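Local coordinates for probable quinone reductase Qor (NADPH:quinone reductase) (Zeta-crystallin homolog protein) (Mycobacterium tuberculosis, PDB 4RVS), which probably reduces quinones, transferring electrons from bound NADPH to the substrate, at residues M2-V7 / R17-P22. Residues are numbered along the deposited sequence; the frame is centred on the assembly and turned at random.
Sequences MHAIEV and RHVDQP
Met2 pairs with Gln21 through two backbone hydrogen bonds, Met2 N to Gln21 O and Gln21 N to Met2 O, both 2.8 Å. The Met2 side chain runs alongside that of Gln21, and its CE lies 3.8 Å from Gln21 CG. On the other face of the ribbon, His3 meets His18 diagonally. The rings form an offset edge-to-face pair, the edge of His18 toward the face of His3, with planes at 74°. CG of His18 points away from the backbone N (chi1 -169°), which turns the ring toward strand 2-7. His18 NE2 comes 3.6 Å from His3 CB. One water lies 2.7 Å from His18 NE2 and accepts a weak bond from His3 ND1. Ala4 and Val19 exchange two backbone bonds. The Ala4 methyl packs on Gln21 CB, beside Val59 of the neighbouring strand. Ile5 sends CD1 to His18 CD2, 3.8 Å away. Glu6 and Arg17 close the ladder with another backbone pair. Glu6 CB touches Val19 CG2 at 3.8 Å. The two segments form an antiparallel beta hairpin. Strand 2-7 is the middle of a small three-stranded sheet, between strands 17-21 and 58-59. This N-terminal hairpin lies away from the NADPH site. Through strand 58-59 it joins the GroES-like part of the chain, consistent with the medium-chain dehydrogenase/reductase fold.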
# COMPACT_ATOMS: atom_id res chain seq x y z
N MET A 2 -16.51 -45.15 -8.65
CA MET A 2 -16.63 -44.53 -7.32
C MET A 2 -17.92 -43.73 -7.23
O MET A 2 -18.57 -43.47 -8.24
CB MET A 2 -15.45 -43.59 -7.07
CG MET A 2 -15.47 -42.37 -7.97
SD MET A 2 -14.20 -41.13 -7.58
CE MET A 2 -14.68 -39.89 -8.77
N HIS A 3 -18.27 -43.33 -6.01
CA HIS A 3 -19.41 -42.44 -5.82
C HIS A 3 -18.93 -41.01 -6.01
O HIS A 3 -17.81 -40.66 -5.60
CB HIS A 3 -19.98 -42.60 -4.40
CG HIS A 3 -20.19 -44.03 -3.99
ND1 HIS A 3 -20.17 -44.42 -2.67
CD2 HIS A 3 -20.42 -45.15 -4.72
CE1 HIS A 3 -20.37 -45.73 -2.60
NE2 HIS A 3 -20.53 -46.19 -3.83
N ALA A 4 -19.77 -40.18 -6.63
CA ALA A 4 -19.47 -38.75 -6.79
C ALA A 4 -20.76 -37.96 -6.88
O ALA A 4 -21.83 -38.54 -7.07
CB ALA A 4 -18.63 -38.52 -8.03
N ILE A 5 -20.65 -36.64 -6.76
CA ILE A 5 -21.80 -35.75 -6.95
C ILE A 5 -21.53 -34.98 -8.22
O ILE A 5 -20.57 -34.19 -8.29
CB ILE A 5 -21.95 -34.76 -5.77
CG1 ILE A 5 -22.16 -35.49 -4.45
CG2 ILE A 5 -23.10 -33.77 -6.04
CD1 ILE A 5 -23.40 -36.41 -4.43
N GLU A 6 -22.34 -35.21 -9.25
CA GLU A 6 -22.06 -34.65 -10.58
C GLU A 6 -23.16 -33.69 -11.00
O GLU A 6 -24.34 -33.95 -10.78
CB GLU A 6 -21.92 -35.78 -11.61
CG GLU A 6 -21.43 -35.34 -13.00
CD GLU A 6 -21.12 -36.53 -13.89
OE1 GLU A 6 -21.98 -37.43 -13.97
OE2 GLU A 6 -20.01 -36.58 -14.48
N VAL A 7 -22.76 -32.58 -11.62
CA VAL A 7 -23.68 -31.58 -12.13
C VAL A 7 -23.61 -31.62 -13.65
O VAL A 7 -22.55 -31.39 -14.24
CB VAL A 7 -23.29 -30.18 -11.65
CG1 VAL A 7 -24.17 -29.12 -12.30
CG2 VAL A 7 -23.41 -30.10 -10.14
N ARG A 17 -26.46 -34.64 -8.49
CA ARG A 17 -26.82 -36.04 -8.67
C ARG A 17 -25.74 -36.95 -8.10
O ARG A 17 -24.56 -36.82 -8.44
CB ARG A 17 -27.01 -36.34 -10.16
CG ARG A 17 -27.68 -37.68 -10.44
CD ARG A 17 -27.80 -37.93 -11.95
NE ARG A 17 -28.38 -39.24 -12.24
CZ ARG A 17 -29.68 -39.47 -12.41
NH1 ARG A 17 -30.55 -38.47 -12.31
NH2 ARG A 17 -30.11 -40.70 -12.67
N HIS A 18 -26.14 -37.86 -7.21
CA HIS A 18 -25.22 -38.85 -6.66
C HIS A 18 -25.08 -39.96 -7.71
O HIS A 18 -26.07 -40.63 -8.03
CB HIS A 18 -25.81 -39.42 -5.36
CG HIS A 18 -24.86 -40.24 -4.55
ND1 HIS A 18 -25.27 -41.31 -3.78
CD2 HIS A 18 -23.51 -40.16 -4.39
CE1 HIS A 18 -24.22 -41.85 -3.18
NE2 HIS A 18 -23.14 -41.16 -3.54
N VAL A 19 -23.87 -40.13 -8.25
CA VAL A 19 -23.66 -41.02 -9.40
C VAL A 19 -22.54 -42.03 -9.19
O VAL A 19 -21.75 -41.91 -8.25
CB VAL A 19 -23.32 -40.23 -10.70
CG1 VAL A 19 -24.47 -39.32 -11.11
CG2 VAL A 19 -22.01 -39.42 -10.53
N ASP A 20 -22.51 -43.05 -10.05
CA ASP A 20 -21.31 -43.86 -10.22
C ASP A 20 -20.45 -43.13 -11.24
O ASP A 20 -20.94 -42.73 -12.30
CB ASP A 20 -21.66 -45.26 -10.73
CG ASP A 20 -22.47 -46.06 -9.73
OD1 ASP A 20 -21.98 -46.21 -8.59
OD2 ASP A 20 -23.58 -46.51 -10.08
N GLN A 21 -19.18 -42.98 -10.92
CA GLN A 21 -18.27 -42.17 -11.72
C GLN A 21 -16.93 -42.91 -11.86
O GLN A 21 -16.51 -43.59 -10.92
CB GLN A 21 -18.06 -40.83 -11.00
CG GLN A 21 -17.10 -39.86 -11.67
CD GLN A 21 -17.75 -39.17 -12.84
OE1 GLN A 21 -18.90 -39.46 -13.19
NE2 GLN A 21 -17.03 -38.24 -13.45
N PRO A 22 -16.28 -42.79 -13.03
CA PRO A 22 -14.95 -43.41 -13.16
C PRO A 22 -14.00 -42.84 -12.12
O PRO A 22 -14.10 -41.65 -11.78
CB PRO A 22 -14.50 -42.96 -14.56
CG PRO A 22 -15.78 -42.79 -15.32
CD PRO A 22 -16.75 -42.21 -14.30
O HOH W 1 -21.48 -41.78 -1.50
O HOH W 2 -21.77 -40.47 -13.74